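Local coordinates for protein DyP (Bjerkandera adusta, PDB 3MM3) that is a heme b-containing peroxidase of the dye-decolorizing family that probably uses hydrogen peroxide to oxidise dyes, at residues A219-Q224 against L354-Y359; F325-S330 against R368-N373. The protein carries 1 engineered substitution. All blocks are in the same frame, centred on the assembly; numbering follows the deposited sequence.

Interaction 1: A219-Q224 against L354-Y359. With HEM (protoporphyrin IX containing Fe), chain B; CYN (cyanide ion), chain C.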
ATOM      1  N   ALA A 219       0.984  -3.247   7.253  1.00  6.51           N
ATOM      2  CA  ALA A 219       2.364  -3.146   6.824  1.00  6.95           C
ATOM      3  C   ALA A 219       2.538  -1.726   6.309  1.00  7.15           C
ATOM      4  O   ALA A 219       1.959  -1.341   5.288  1.00  7.56           O
ATOM      5  CB  ALA A 219       2.665  -4.171   5.730  1.00  7.28           C
ATOM      6  N   PHE A 220       3.311  -0.939   7.050  1.00  6.77           N
ATOM      7  CA  PHE A 220       3.624   0.419   6.659  1.00  6.87           C
ATOM      8  C   PHE A 220       5.015   0.440   6.033  1.00  7.02           C
ATOM      9  O   PHE A 220       5.948  -0.179   6.559  1.00  7.15           O
ATOM     10  CB  PHE A 220       3.576   1.377   7.859  1.00  7.03           C
ATOM     11  CG  PHE A 220       4.001   2.776   7.504  1.00  6.97           C
ATOM     12  CD1 PHE A 220       3.097   3.643   6.896  1.00  9.15           C
ATOM     13  CD2 PHE A 220       5.306   3.212   7.719  1.00  8.71           C
ATOM     14  CE1 PHE A 220       3.483   4.918   6.526  1.00 10.34           C
ATOM     15  CE2 PHE A 220       5.683   4.492   7.348  1.00  9.39           C
ATOM     16  CZ  PHE A 220       4.770   5.336   6.752  1.00 10.50           C
ATOM     17  N   ARG A 221       5.152   1.140   4.909  1.00  6.80           N
ATOM     18  CA  ARG A 221       6.459   1.332   4.259  1.00  6.89           C
ATOM     19  C   ARG A 221       6.624   2.778   3.851  1.00  6.75           C
ATOM     20  O   ARG A 221       5.719   3.373   3.260  1.00  7.24           O
ATOM     21  CB  ARG A 221       6.620   0.457   3.012  1.00  6.91           C
ATOM     22  CG  ARG A 221       6.386  -1.030   3.236  1.00  7.03           C
ATOM     23  CD  ARG A 221       7.648  -1.708   3.750  1.00  6.85           C
ATOM     24  NE  ARG A 221       8.549  -2.092   2.664  1.00  7.37           N
ATOM     25  CZ  ARG A 221       9.853  -2.327   2.796  1.00  7.06           C
ATOM     26  NH1 ARG A 221      10.480  -2.185   3.967  1.00  7.29           N
ATOM     27  NH2 ARG A 221      10.542  -2.715   1.738  1.00  7.00           N
ATOM     28  N   HIS A 222       7.777   3.339   4.183  1.00  6.75           N
ATOM     29  CA  HIS A 222       8.148   4.673   3.757  1.00  7.39           C
ATOM     30  C   HIS A 222       9.057   4.546   2.535  1.00  7.69           C
ATOM     31  O   HIS A 222      10.206   4.134   2.664  1.00  7.40           O
ATOM     32  CB  HIS A 222       8.864   5.382   4.914  1.00  7.96           C
ATOM     33  CG  HIS A 222       9.330   6.762   4.583  1.00  8.56           C
ATOM     34  ND1 HIS A 222      10.203   7.460   5.388  1.00 10.39           N
ATOM     35  CD2 HIS A 222       9.062   7.565   3.528  1.00 10.99           C
ATOM     36  CE1 HIS A 222      10.439   8.644   4.852  1.00 11.51           C
ATOM     37  NE2 HIS A 222       9.769   8.728   3.716  1.00 13.49           N
ATOM     38  N   PHE A 223       8.540   4.891   1.355  1.00  7.00           N
ATOM     39  CA  PHE A 223       9.334   4.792   0.127  1.00  7.12           C
ATOM     40  C   PHE A 223       9.713   6.158  -0.384  1.00  7.11           C
ATOM     41  O   PHE A 223       8.844   7.001  -0.573  1.00  7.53           O
ATOM     42  CB  PHE A 223       8.522   4.126  -0.987  1.00  6.61           C
ATOM     43  CG  PHE A 223       8.167   2.688  -0.733  1.00  6.66           C
ATOM     44  CD1 PHE A 223       9.154   1.727  -0.495  1.00  6.95           C
ATOM     45  CD2 PHE A 223       6.839   2.279  -0.792  1.00  6.93           C
ATOM     46  CE1 PHE A 223       8.815   0.397  -0.289  1.00  7.23           C
ATOM     47  CE2 PHE A 223       6.493   0.944  -0.598  1.00  7.23           C
ATOM     48  CZ  PHE A 223       7.481   0.003  -0.358  1.00  6.20           C
ATOM     49  N   GLN A 224      11.003   6.380  -0.622  1.00  7.23           N
ATOM     50  CA  GLN A 224      11.440   7.551  -1.370  1.00  8.27           C
ATOM     51  C   GLN A 224      11.480   7.181  -2.852  1.00  7.81           C
ATOM     52  O   GLN A 224      11.985   6.122  -3.201  1.00  9.40           O
ATOM     53  CB  GLN A 224      12.815   8.008  -0.882  1.00  9.27           C
ATOM     54  CG  GLN A 224      13.330   9.228  -1.626  1.00 11.99           C
ATOM     55  CD  GLN A 224      14.482   9.933  -0.945  1.00 15.92           C
ATOM     56  OE1 GLN A 224      14.892   9.575   0.161  1.00 18.19           O
ATOM     57  NE2 GLN A 224      15.006  10.960  -1.606  1.00 17.47           N
ATOM     58  N   LEU A 354       6.169   7.736  -1.464  1.00  6.72           N
ATOM     59  CA  LEU A 354       4.892   7.110  -1.156  1.00  6.49           C
ATOM     60  C   LEU A 354       4.898   6.641   0.286  1.00  6.61           C
ATOM     61  O   LEU A 354       5.839   5.983   0.720  1.00  7.15           O
ATOM     62  CB  LEU A 354       4.617   5.914  -2.081  1.00  6.97           C
ATOM     63  CG  LEU A 354       3.188   5.346  -2.053  1.00  7.34           C
ATOM     64  CD1 LEU A 354       2.180   6.372  -2.609  1.00  7.74           C
ATOM     65  CD2 LEU A 354       3.109   4.067  -2.848  1.00  7.89           C
ATOM     66  N   LEU A 355       3.853   7.003   1.020  1.00  6.70           N
ATOM     67  CA  LEU A 355       3.599   6.436   2.335  1.00  6.34           C
ATOM     68  C   LEU A 355       2.627   5.290   2.100  1.00  7.11           C
ATOM     69  O   LEU A 355       1.436   5.498   1.858  1.00  8.10           O
ATOM     70  CB  LEU A 355       3.016   7.497   3.294  1.00  6.62           C
ATOM     71  CG  LEU A 355       3.873   8.767   3.392  1.00  7.17           C
ATOM     72  CD1 LEU A 355       3.200   9.770   4.305  1.00  8.63           C
ATOM     73  CD2 LEU A 355       5.295   8.473   3.885  1.00  8.51           C
ATOM     74  N   PHE A 356       3.167   4.079   2.134  1.00  6.80           N
ATOM     75  CA  PHE A 356       2.460   2.886   1.689  1.00  6.58           C
ATOM     76  C   PHE A 356       1.861   2.138   2.872  1.00  6.83           C
ATOM     77  O   PHE A 356       2.519   1.928   3.893  1.00  6.91           O
ATOM     78  CB  PHE A 356       3.445   2.023   0.908  1.00  6.86           C
ATOM     79  CG  PHE A 356       2.934   0.662   0.534  1.00  6.16           C
ATOM     80  CD1 PHE A 356       2.371   0.438  -0.719  1.00  6.77           C
ATOM     81  CD2 PHE A 356       3.072  -0.413   1.417  1.00  6.55           C
ATOM     82  CE1 PHE A 356       1.921  -0.842  -1.077  1.00  6.85           C
ATOM     83  CE2 PHE A 356       2.636  -1.692   1.068  1.00  7.55           C
ATOM     84  CZ  PHE A 356       2.065  -1.912  -0.188  1.00  6.50           C
ATOM     85  N   VAL A 357       0.610   1.723   2.698  1.00  6.96           N
ATOM     86  CA  VAL A 357      -0.154   1.080   3.754  1.00  8.39           C
ATOM     87  C   VAL A 357      -0.875  -0.117   3.150  1.00  8.14           C
ATOM     88  O   VAL A 357      -1.625   0.025   2.183  1.00  8.52           O
ATOM     89  CB  VAL A 357      -1.187   2.091   4.337  1.00  9.31           C
ATOM     90  CG1 VAL A 357      -2.130   1.427   5.300  1.00 10.44           C
ATOM     91  CG2 VAL A 357      -0.488   3.256   5.029  1.00 10.33           C
ATOM     92  N   GLU A 358      -0.650  -1.293   3.719  1.00  7.65           N
ATOM     93  CA  GLU A 358      -1.359  -2.488   3.265  1.00  7.07           C
ATOM     94  C   GLU A 358      -1.880  -3.259   4.478  1.00  6.63           C
ATOM     95  O   GLU A 358      -1.128  -3.504   5.426  1.00  6.84           O
ATOM     96  CB  GLU A 358      -0.436  -3.342   2.403  1.00  8.02           C
ATOM     97  CG  GLU A 358      -1.144  -4.367   1.583  1.00  9.31           C
ATOM     98  CD  GLU A 358      -0.293  -4.942   0.451  1.00  9.87           C
ATOM     99  OE1 GLU A 358       0.940  -5.003   0.573  1.00  9.45           O
ATOM    100  OE2 GLU A 358      -0.870  -5.351  -0.583  1.00 10.17           O
ATOM    101  N   TYR A 359      -3.161  -3.626   4.437  1.00  6.35           N
ATOM    102  CA  TYR A 359      -3.834  -4.327   5.532  1.00  6.60           C
ATOM    103  C   TYR A 359      -4.190  -5.751   5.151  1.00  6.28           C
ATOM    104  O   TYR A 359      -4.703  -6.004   4.050  1.00  6.23           O
ATOM    105  CB  TYR A 359      -5.142  -3.634   5.898  1.00  6.56           C
ATOM    106  CG  TYR A 359      -5.025  -2.219   6.420  1.00  6.11           C
ATOM    107  CD1 TYR A 359      -4.565  -1.965   7.713  1.00  6.81           C
ATOM    108  CD2 TYR A 359      -5.426  -1.136   5.637  1.00  7.22           C
ATOM    109  CE1 TYR A 359      -4.482  -0.672   8.205  1.00  7.54           C
ATOM    110  CE2 TYR A 359      -5.348   0.179   6.125  1.00  7.53           C
ATOM    111  CZ  TYR A 359      -4.869   0.395   7.416  1.00  7.21           C
ATOM    112  OH  TYR A 359      -4.794   1.671   7.942  1.00  8.10           O
TER
HETATM  113  CHA HEM B 501      -1.177  -1.508  -7.702  1.00  5.18           C
HETATM  114  CHB HEM B 501       2.223   1.917  -7.656  1.00  6.39           C
HETATM  115  CHC HEM B 501       4.478  -0.369  -4.048  1.00  5.57           C
HETATM  116  CHD HEM B 501       1.163  -3.861  -4.143  1.00  4.99           C
HETATM  117  C1A HEM B 501      -0.442  -0.404  -8.028  1.00  5.29           C
HETATM  118  C2A HEM B 501      -0.749   0.526  -9.086  1.00  6.50           C
HETATM  119  C3A HEM B 501       0.198   1.467  -9.079  1.00  6.13           C
HETATM  120  C4A HEM B 501       1.115   1.176  -8.007  1.00  6.51           C
HETATM  121  CMA HEM B 501       0.319   2.679 -10.018  1.00  7.78           C
HETATM  122  CAA HEM B 501      -1.944   0.394 -10.058  1.00  7.25           C
HETATM  123  CBA HEM B 501      -3.280   0.824  -9.446  1.00  8.60           C
HETATM  124  CGA HEM B 501      -4.119  -0.351  -8.993  1.00 13.18           C
HETATM  125  O1A HEM B 501      -4.140  -1.381  -9.698  1.00 15.11           O
HETATM  126  O2A HEM B 501      -4.792  -0.256  -7.961  1.00 16.29           O
HETATM  127  C1B HEM B 501       3.128   1.611  -6.672  1.00  6.18           C
HETATM  128  C2B HEM B 501       4.253   2.426  -6.271  1.00  6.12           C
HETATM  129  C3B HEM B 501       4.871   1.798  -5.267  1.00  6.42           C
HETATM  130  C4B HEM B 501       4.139   0.570  -4.997  1.00  4.99           C
HETATM  131  CMB HEM B 501       4.638   3.761  -6.937  1.00  7.64           C
HETATM  132  CAB HEM B 501       6.121   2.245  -4.486  1.00  7.07           C
HETATM  133  CBB HEM B 501       6.471   3.529  -4.349  1.00  8.60           C
HETATM  134  C1C HEM B 501       3.812  -1.543  -3.800  1.00  5.47           C
HETATM  135  C2C HEM B 501       4.242  -2.577  -2.881  1.00  5.72           C
HETATM  136  C3C HEM B 501       3.317  -3.559  -2.921  1.00  6.10           C
HETATM  137  C4C HEM B 501       2.298  -3.158  -3.858  1.00  5.42           C
HETATM  138  CMC HEM B 501       5.523  -2.486  -2.019  1.00  7.22           C
HETATM  139  CAC HEM B 501       3.276  -4.885  -2.132  1.00  7.04           C
HETATM  140  CBC HEM B 501       4.390  -5.553  -1.838  1.00  6.86           C
HETATM  141  C1D HEM B 501       0.202  -3.498  -5.045  1.00  5.38           C
HETATM  142  C2D HEM B 501      -1.018  -4.224  -5.249  1.00  6.37           C
HETATM  143  C3D HEM B 501      -1.734  -3.507  -6.352  1.00  6.57           C
HETATM  144  C4D HEM B 501      -0.878  -2.413  -6.717  1.00  4.42           C
HETATM  145  CMD HEM B 501      -1.538  -5.469  -4.509  1.00  7.57           C
HETATM  146  CAD HEM B 501      -3.085  -3.907  -6.940  1.00  6.91           C
HETATM  147  CBD HEM B 501      -2.835  -5.060  -7.910  1.00  7.11           C
HETATM  148  CGD HEM B 501      -4.127  -5.634  -8.439  1.00  7.09           C
HETATM  149  O1D HEM B 501      -4.242  -5.799  -9.680  1.00  7.92           O
HETATM  150  O2D HEM B 501      -5.044  -5.942  -7.642  1.00  6.86           O
HETATM  151  NA  HEM B 501       0.690   0.032  -7.380  1.00  5.85           N
HETATM  152  NB  HEM B 501       3.072   0.474  -5.874  1.00  5.55           N
HETATM  153  NC  HEM B 501       2.638  -1.936  -4.399  1.00  5.43           N
HETATM  154  ND  HEM B 501       0.260  -2.411  -5.919  1.00  5.37           N
HETATM  155 FE   HEM B 501       1.694  -0.970  -5.904  1.00  5.95          FE
HETATM  156  C   CYN C 502       0.709   0.161  -4.507  1.00  6.44           C
HETATM  157  N   CYN C 502       0.193   0.875  -3.769  1.00  8.27           N

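Interaction 2: F325-S330 against R368-N373. With HEM (protoporphyrin IX containing Fe), chain B; CYN (cyanide ion), chain C.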
ATOM      1  N   PHE A 325      -4.153 -14.285  -0.793  1.00  7.80           N
ATOM      2  CA  PHE A 325      -3.051 -13.333  -0.931  1.00  7.99           C
ATOM      3  C   PHE A 325      -3.482 -11.912  -1.241  1.00  7.94           C
ATOM      4  O   PHE A 325      -2.655 -11.078  -1.634  1.00  8.49           O
ATOM      5  CB  PHE A 325      -2.040 -13.864  -1.949  1.00  8.35           C
ATOM      6  CG  PHE A 325      -1.665 -15.297  -1.709  1.00  8.43           C
ATOM      7  CD1 PHE A 325      -0.960 -15.665  -0.561  1.00  9.18           C
ATOM      8  CD2 PHE A 325      -2.039 -16.277  -2.612  1.00 10.73           C
ATOM      9  CE1 PHE A 325      -0.634 -16.996  -0.316  1.00 10.33           C
ATOM     10  CE2 PHE A 325      -1.716 -17.613  -2.380  1.00 10.53           C
ATOM     11  CZ  PHE A 325      -1.014 -17.970  -1.235  1.00 10.77           C
ATOM     12  N   HIS A 326      -4.763 -11.619  -1.041  1.00  7.79           N
ATOM     13  CA  HIS A 326      -5.287 -10.274  -1.261  1.00  8.09           C
ATOM     14  C   HIS A 326      -5.104  -9.412  -0.032  1.00  8.19           C
ATOM     15  O   HIS A 326      -5.090  -9.916   1.092  1.00  8.40           O
ATOM     16  CB  HIS A 326      -6.762 -10.348  -1.657  1.00  8.45           C
ATOM     17  CG  HIS A 326      -6.971 -10.961  -2.998  1.00  9.53           C
ATOM     18  ND1 HIS A 326      -6.776 -10.265  -4.171  1.00 10.07           N
ATOM     19  CD2 HIS A 326      -7.286 -12.227  -3.356  1.00 11.53           C
ATOM     20  CE1 HIS A 326      -6.992 -11.074  -5.196  1.00 10.60           C
ATOM     21  NE2 HIS A 326      -7.307 -12.267  -4.726  1.00 11.49           N
ATOM     22  N   ALA A 327      -4.964  -8.109  -0.257  1.00  7.68           N
ATOM     23  CA  ALA A 327      -4.819  -7.161   0.843  1.00  6.84           C
ATOM     24  C   ALA A 327      -5.461  -5.835   0.456  1.00  7.25           C
ATOM     25  O   ALA A 327      -5.578  -5.524  -0.721  1.00  7.64           O
ATOM     26  CB  ALA A 327      -3.346  -6.965   1.172  1.00  7.12           C
ATOM     27  N   MET A 328      -5.845  -5.049   1.459  1.00  6.85           N
ATOM     28  CA  MET A 328      -6.359  -3.695   1.242  1.00  7.26           C
ATOM     29  C   MET A 328      -5.207  -2.708   1.256  1.00  7.85           C
ATOM     30  O   MET A 328      -4.304  -2.827   2.087  1.00  8.59           O
ATOM     31  CB  MET A 328      -7.341  -3.303   2.341  1.00  7.65           C
ATOM     32  CG  MET A 328      -8.620  -4.116   2.362  1.00  8.34           C
ATOM     33  SD  MET A 328      -9.699  -3.782   0.957  1.00 10.31           S
ATOM     34  CE  MET A 328     -11.218  -4.529   1.548  1.00 12.89           C
ATOM     35  N   ARG A 329      -5.234  -1.725   0.360  1.00  7.61           N
ATOM     36  CA  ARG A 329      -4.178  -0.702   0.334  1.00  8.49           C
ATOM     37  C   ARG A 329      -4.736   0.682   0.597  1.00  9.12           C
ATOM     38  O   ARG A 329      -5.806   1.026   0.089  1.00 10.13           O
ATOM     39  CB  ARG A 329      -3.443  -0.710  -1.005  1.00  8.52           C
ATOM     40  CG  ARG A 329      -2.609  -1.949  -1.223  1.00  8.42           C
ATOM     41  CD  ARG A 329      -2.052  -2.042  -2.649  1.00  8.81           C
ATOM     42  NE  ARG A 329      -3.159  -2.025  -3.606  1.00  9.26           N
ATOM     43  CZ  ARG A 329      -3.342  -1.132  -4.577  1.00  8.20           C
ATOM     44  NH1 ARG A 329      -2.444  -0.179  -4.832  1.00  8.08           N
ATOM     45  NH2 ARG A 329      -4.423  -1.231  -5.342  1.00  9.51           N
ATOM     46  N   SER A 330      -4.006   1.492   1.364  1.00  9.86           N
ATOM     47  CA  SER A 330      -4.466   2.864   1.633  1.00 11.25           C
ATOM     48  C   SER A 330      -3.294   3.845   1.652  1.00 12.23           C
ATOM     49  O   SER A 330      -3.060   4.529   2.649  1.00 13.89           O
ATOM     50  CB  SER A 330      -5.296   2.934   2.933  1.00 11.43           C
ATOM     51  OG  SER A 330      -6.037   4.155   3.026  1.00 13.21           O
ATOM     52  N   ARG A 368       3.798  -9.313   2.532  1.00  6.87           N
ATOM     53  CA  ARG A 368       5.072 -10.022   2.517  1.00  7.32           C
ATOM     54  C   ARG A 368       5.163 -11.055   1.392  1.00  7.25           C
ATOM     55  O   ARG A 368       6.234 -11.280   0.833  1.00  7.55           O
ATOM     56  CB  ARG A 368       5.322 -10.671   3.874  1.00  7.44           C
ATOM     57  CG  ARG A 368       6.726 -11.182   4.094  1.00  8.12           C
ATOM     58  CD  ARG A 368       6.845 -11.680   5.528  1.00  8.86           C
ATOM     59  NE  ARG A 368       8.225 -11.969   5.899  1.00  9.16           N
ATOM     60  CZ  ARG A 368       8.852 -13.119   5.669  1.00 10.04           C
ATOM     61  NH1 ARG A 368       8.231 -14.133   5.068  1.00 11.59           N
ATOM     62  NH2 ARG A 368      10.115 -13.257   6.050  1.00 10.53           N
ATOM     63  N   PHE A 369       4.032 -11.687   1.084  1.00  7.18           N
ATOM     64  CA  PHE A 369       3.939 -12.668   0.013  1.00  6.94           C
ATOM     65  C   PHE A 369       4.083 -11.979  -1.341  1.00  6.97           C
ATOM     66  O   PHE A 369       4.788 -12.467  -2.234  1.00  7.08           O
ATOM     67  CB  PHE A 369       2.590 -13.394   0.100  1.00  6.64           C
ATOM     68  CG  PHE A 369       2.618 -14.797  -0.435  1.00  8.28           C
ATOM     69  CD1 PHE A 369       2.948 -15.855   0.402  1.00  7.94           C
ATOM     70  CD2 PHE A 369       2.308 -15.058  -1.768  1.00  9.32           C
ATOM     71  CE1 PHE A 369       2.975 -17.162  -0.085  1.00  9.43           C
ATOM     72  CE2 PHE A 369       2.332 -16.367  -2.262  1.00  9.68           C
ATOM     73  CZ  PHE A 369       2.663 -17.418  -1.418  1.00  9.72           C
ATOM     74  N   GLN A 370       3.397 -10.852  -1.490  1.00  6.92           N
ATOM     75  CA  GLN A 370       3.492 -10.036  -2.699  1.00  6.91           C
ATOM     76  C   GLN A 370       4.923  -9.568  -2.942  1.00  6.50           C
ATOM     77  O   GLN A 370       5.405  -9.610  -4.080  1.00  7.06           O
ATOM     78  CB  GLN A 370       2.516  -8.857  -2.644  1.00  6.54           C
ATOM     79  CG  GLN A 370       1.050  -9.298  -2.584  1.00  6.74           C
ATOM     80  CD  GLN A 370       0.106  -8.190  -2.159  1.00  6.98           C
ATOM     81  OE1 GLN A 370       0.465  -7.019  -2.173  1.00  6.91           O
ATOM     82  NE2 GLN A 370      -1.110  -8.560  -1.754  1.00  7.50           N
ATOM     83  N   GLN A 371       5.607  -9.164  -1.877  1.00  6.60           N
ATOM     84  CA  GLN A 371       6.978  -8.678  -1.982  1.00  6.62           C
ATOM     85  C   GLN A 371       7.996  -9.787  -2.242  1.00  7.00           C
ATOM     86  O   GLN A 371       8.761  -9.716  -3.206  1.00  7.60           O
ATOM     87  CB  GLN A 371       7.368  -7.922  -0.708  1.00  6.79           C
ATOM     88  CG  GLN A 371       8.753  -7.301  -0.784  1.00  6.95           C
ATOM     89  CD  GLN A 371       8.811  -6.185  -1.816  1.00  7.28           C
ATOM     90  OE1 GLN A 371       8.050  -5.216  -1.729  1.00  9.21           O
ATOM     91  NE2 GLN A 371       9.670  -6.339  -2.821  1.00  8.11           N
ATOM     92  N   ILE A 372       8.017 -10.797  -1.378  1.00  7.15           N
ATOM     93  CA  ILE A 372       9.078 -11.808  -1.406  1.00  7.54           C
ATOM     94  C   ILE A 372       8.771 -12.908  -2.421  1.00  7.47           C
ATOM     95  O   ILE A 372       9.540 -13.132  -3.362  1.00  7.74           O
ATOM     96  CB  ILE A 372       9.330 -12.413  -0.004  1.00  7.38           C
ATOM     97  CG1 ILE A 372       9.813 -11.336   0.972  1.00  7.79           C
ATOM     98  CG2 ILE A 372      10.354 -13.537  -0.082  1.00  7.56           C
ATOM     99  CD1 ILE A 372      10.040 -11.863   2.394  1.00  7.48           C
ATOM    100  N   ASN A 373       7.642 -13.589  -2.238  1.00  7.73           N
ATOM    101  CA  ASN A 373       7.338 -14.761  -3.042  1.00  8.01           C
ATOM    102  C   ASN A 373       7.113 -14.431  -4.499  1.00  8.03           C
ATOM    103  O   ASN A 373       7.375 -15.256  -5.373  1.00  8.50           O
ATOM    104  CB  ASN A 373       6.100 -15.476  -2.509  1.00  8.36           C
ATOM    105  CG  ASN A 373       6.284 -15.982  -1.090  1.00  9.55           C
ATOM    106  OD1 ASN A 373       6.559 -15.208  -0.173  1.00 11.48           O
ATOM    107  ND2 ASN A 373       6.135 -17.295  -0.907  1.00 12.56           N
TER
HETATM  108  CHA HEM B 501      -1.177  -1.508  -7.702  1.00  5.18           C
HETATM  109  CHB HEM B 501       2.223   1.917  -7.656  1.00  6.39           C
HETATM  110  CHC HEM B 501       4.478  -0.369  -4.048  1.00  5.57           C
HETATM  111  CHD HEM B 501       1.163  -3.861  -4.143  1.00  4.99           C
HETATM  112  C1A HEM B 501      -0.442  -0.404  -8.028  1.00  5.29           C
HETATM  113  C2A HEM B 501      -0.749   0.526  -9.086  1.00  6.50           C
HETATM  114  C3A HEM B 501       0.198   1.467  -9.079  1.00  6.13           C
HETATM  115  C4A HEM B 501       1.115   1.176  -8.007  1.00  6.51           C
HETATM  116  CMA HEM B 501       0.319   2.679 -10.018  1.00  7.78           C
HETATM  117  CAA HEM B 501      -1.944   0.394 -10.058  1.00  7.25           C
HETATM  118  CBA HEM B 501      -3.280   0.824  -9.446  1.00  8.60           C
HETATM  119  CGA HEM B 501      -4.119  -0.351  -8.993  1.00 13.18           C
HETATM  120  O1A HEM B 501      -4.140  -1.381  -9.698  1.00 15.11           O
HETATM  121  O2A HEM B 501      -4.792  -0.256  -7.961  1.00 16.29           O
HETATM  122  C1B HEM B 501       3.128   1.611  -6.672  1.00  6.18           C
HETATM  123  C2B HEM B 501       4.253   2.426  -6.271  1.00  6.12           C
HETATM  124  C3B HEM B 501       4.871   1.798  -5.267  1.00  6.42           C
HETATM  125  C4B HEM B 501       4.139   0.570  -4.997  1.00  4.99           C
HETATM  126  CMB HEM B 501       4.638   3.761  -6.937  1.00  7.64           C
HETATM  127  CAB HEM B 501       6.121   2.245  -4.486  1.00  7.07           C
HETATM  128  CBB HEM B 501       6.471   3.529  -4.349  1.00  8.60           C
HETATM  129  C1C HEM B 501       3.812  -1.543  -3.800  1.00  5.47           C
HETATM  130  C2C HEM B 501       4.242  -2.577  -2.881  1.00  5.72           C
HETATM  131  C3C HEM B 501       3.317  -3.559  -2.921  1.00  6.10           C
HETATM  132  C4C HEM B 501       2.298  -3.158  -3.858  1.00  5.42           C
HETATM  133  CMC HEM B 501       5.523  -2.486  -2.019  1.00  7.22           C
HETATM  134  CAC HEM B 501       3.276  -4.885  -2.132  1.00  7.04           C
HETATM  135  CBC HEM B 501       4.390  -5.553  -1.838  1.00  6.86           C
HETATM  136  C1D HEM B 501       0.202  -3.498  -5.045  1.00  5.38           C
HETATM  137  C2D HEM B 501      -1.018  -4.224  -5.249  1.00  6.37           C
HETATM  138  C3D HEM B 501      -1.734  -3.507  -6.352  1.00  6.57           C
HETATM  139  C4D HEM B 501      -0.878  -2.413  -6.717  1.00  4.42           C
HETATM  140  CMD HEM B 501      -1.538  -5.469  -4.509  1.00  7.57           C
HETATM  141  CAD HEM B 501      -3.085  -3.907  -6.940  1.00  6.91           C
HETATM  142  CBD HEM B 501      -2.835  -5.060  -7.910  1.00  7.11           C
HETATM  143  CGD HEM B 501      -4.127  -5.634  -8.439  1.00  7.09           C
HETATM  144  O1D HEM B 501      -4.242  -5.799  -9.680  1.00  7.92           O
HETATM  145  O2D HEM B 501      -5.044  -5.942  -7.642  1.00  6.86           O
HETATM  146  NA  HEM B 501       0.690   0.032  -7.380  1.00  5.85           N
HETATM  147  NB  HEM B 501       3.072   0.474  -5.874  1.00  5.55           N
HETATM  148  NC  HEM B 501       2.638  -1.936  -4.399  1.00  5.43           N
HETATM  149  ND  HEM B 501       0.260  -2.411  -5.919  1.00  5.37           N
HETATM  150 FE   HEM B 501       1.694  -0.970  -5.904  1.00  5.95          FE
HETATM  151  C   CYN C 502       0.709   0.161  -4.507  1.00  6.44           C
HETATM  152  N   CYN C 502       0.193   0.875  -3.769  1.00  8.27           N

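Interaction 1: A219-Q224 against L354-Y359
Phe223 turns the edge of its ring toward the face of Phe356, an offset edge-to-face pair with centroids 5.7 Å apart and planes at 61°. Phe223 CE2 reaches Phe356 CB at 3.6 Å, and CB of Arg221 sits over one face of the Phe223 ring near its rim. The Phe356 ring carries heme methyl CMC over one face, its CE1 lies 3.4 Å from heme C1C, and cyanide and Glu358 OE1 lie at its edge. Swinging CG away from the backbone N (chi1 172°) carries the Phe356 ring out to the porphyrin. Leu354 CD2 adds a contact of 3.7 Å to vinyl carbon CBB of the heme. On the other side of the sheet, Phe220 CE1 packs 4.2 Å from Leu355 CB, and Val357 CG2 meets the Phe220 ring at its edge. Six backbone hydrogen bonds hold the antiparallel register, among them Ala219 N to Glu358 O at 2.8 Å. The guanidinium of Arg221 leads away from this strand pair to a salt bridge with Asp103. These are the two central strands of a four-stranded antiparallel sheet, flanked by 328-334 and 420-430, with Phe367 of helix 367-375 packed against the heme side.

Interaction 2: F325-S330 against R368-N373
Phe369 lays its ring against that of Phe325 in an offset stack, with centroids 4.0 Å apart and planes at 15°. The pair joins helix 367-375 to the approach to strand 328-334, in the C-terminal ferredoxin-like half of the dimeric alpha+beta barrel fold. Phe325 CE1 stands over the centre of the Phe369 ring and comes within 3.5 Å of Phe369 CZ, while Trp374 meets both rings. An alanine in place of Phe369 is likely to cost the Phe325 ring its stacking partner and set it freer to turn. Next along the helix, Gln370 stretches its chain beyond CG (chi2 165°), carrying the amide across to the loop. There Gln370 NE2 donates to Phe325 O at 3.0 Å, with the acceptor close to the plane of the glutamine amide, and also lies beside Ala327 CB. The other end of this amide faces the cofactor, Gln370 OE1 being 3.4 Å from heme methyl CMD. Gln371 sends OE1 to within 3.7 Å of heme vinyl carbon CBC. Where 325-330 enters strand 328-334, Arg329 spreads its guanidinium over heme C3D, NH1 donating to the cyanide N at 3.0 Å and NH2 to propionate O2A at 2.8 Å. A wider pi-type turn spans 369-373, and at its end Asn373 CG sits 3.6 Å above the Phe369 ring, on the face opposite Phe325 CE1.

Overall arrangement
The centres of the two contacts lie about 12 Å apart, with all four segments within the C-terminal family region of the DyP-type peroxidases, and both reach the heme and the cyanide. Their segments alternate in sequence: 219-224, 325-330, 354-359, then 368-373. Strand 353-360, in interaction 1, pairs directly with strand 328-334, in interaction 2, and then leads on to helix 367-375. Backbone contacts, probably hydrogen bonds, tie them together: Tyr359 N with Met328 O and Val357 O with Ser330 N. One sheet thus places Phe356 and Arg329 beside the bound cyanide, where the engineered Asn171 also binds it, while axial His308 comes from another part of the chain.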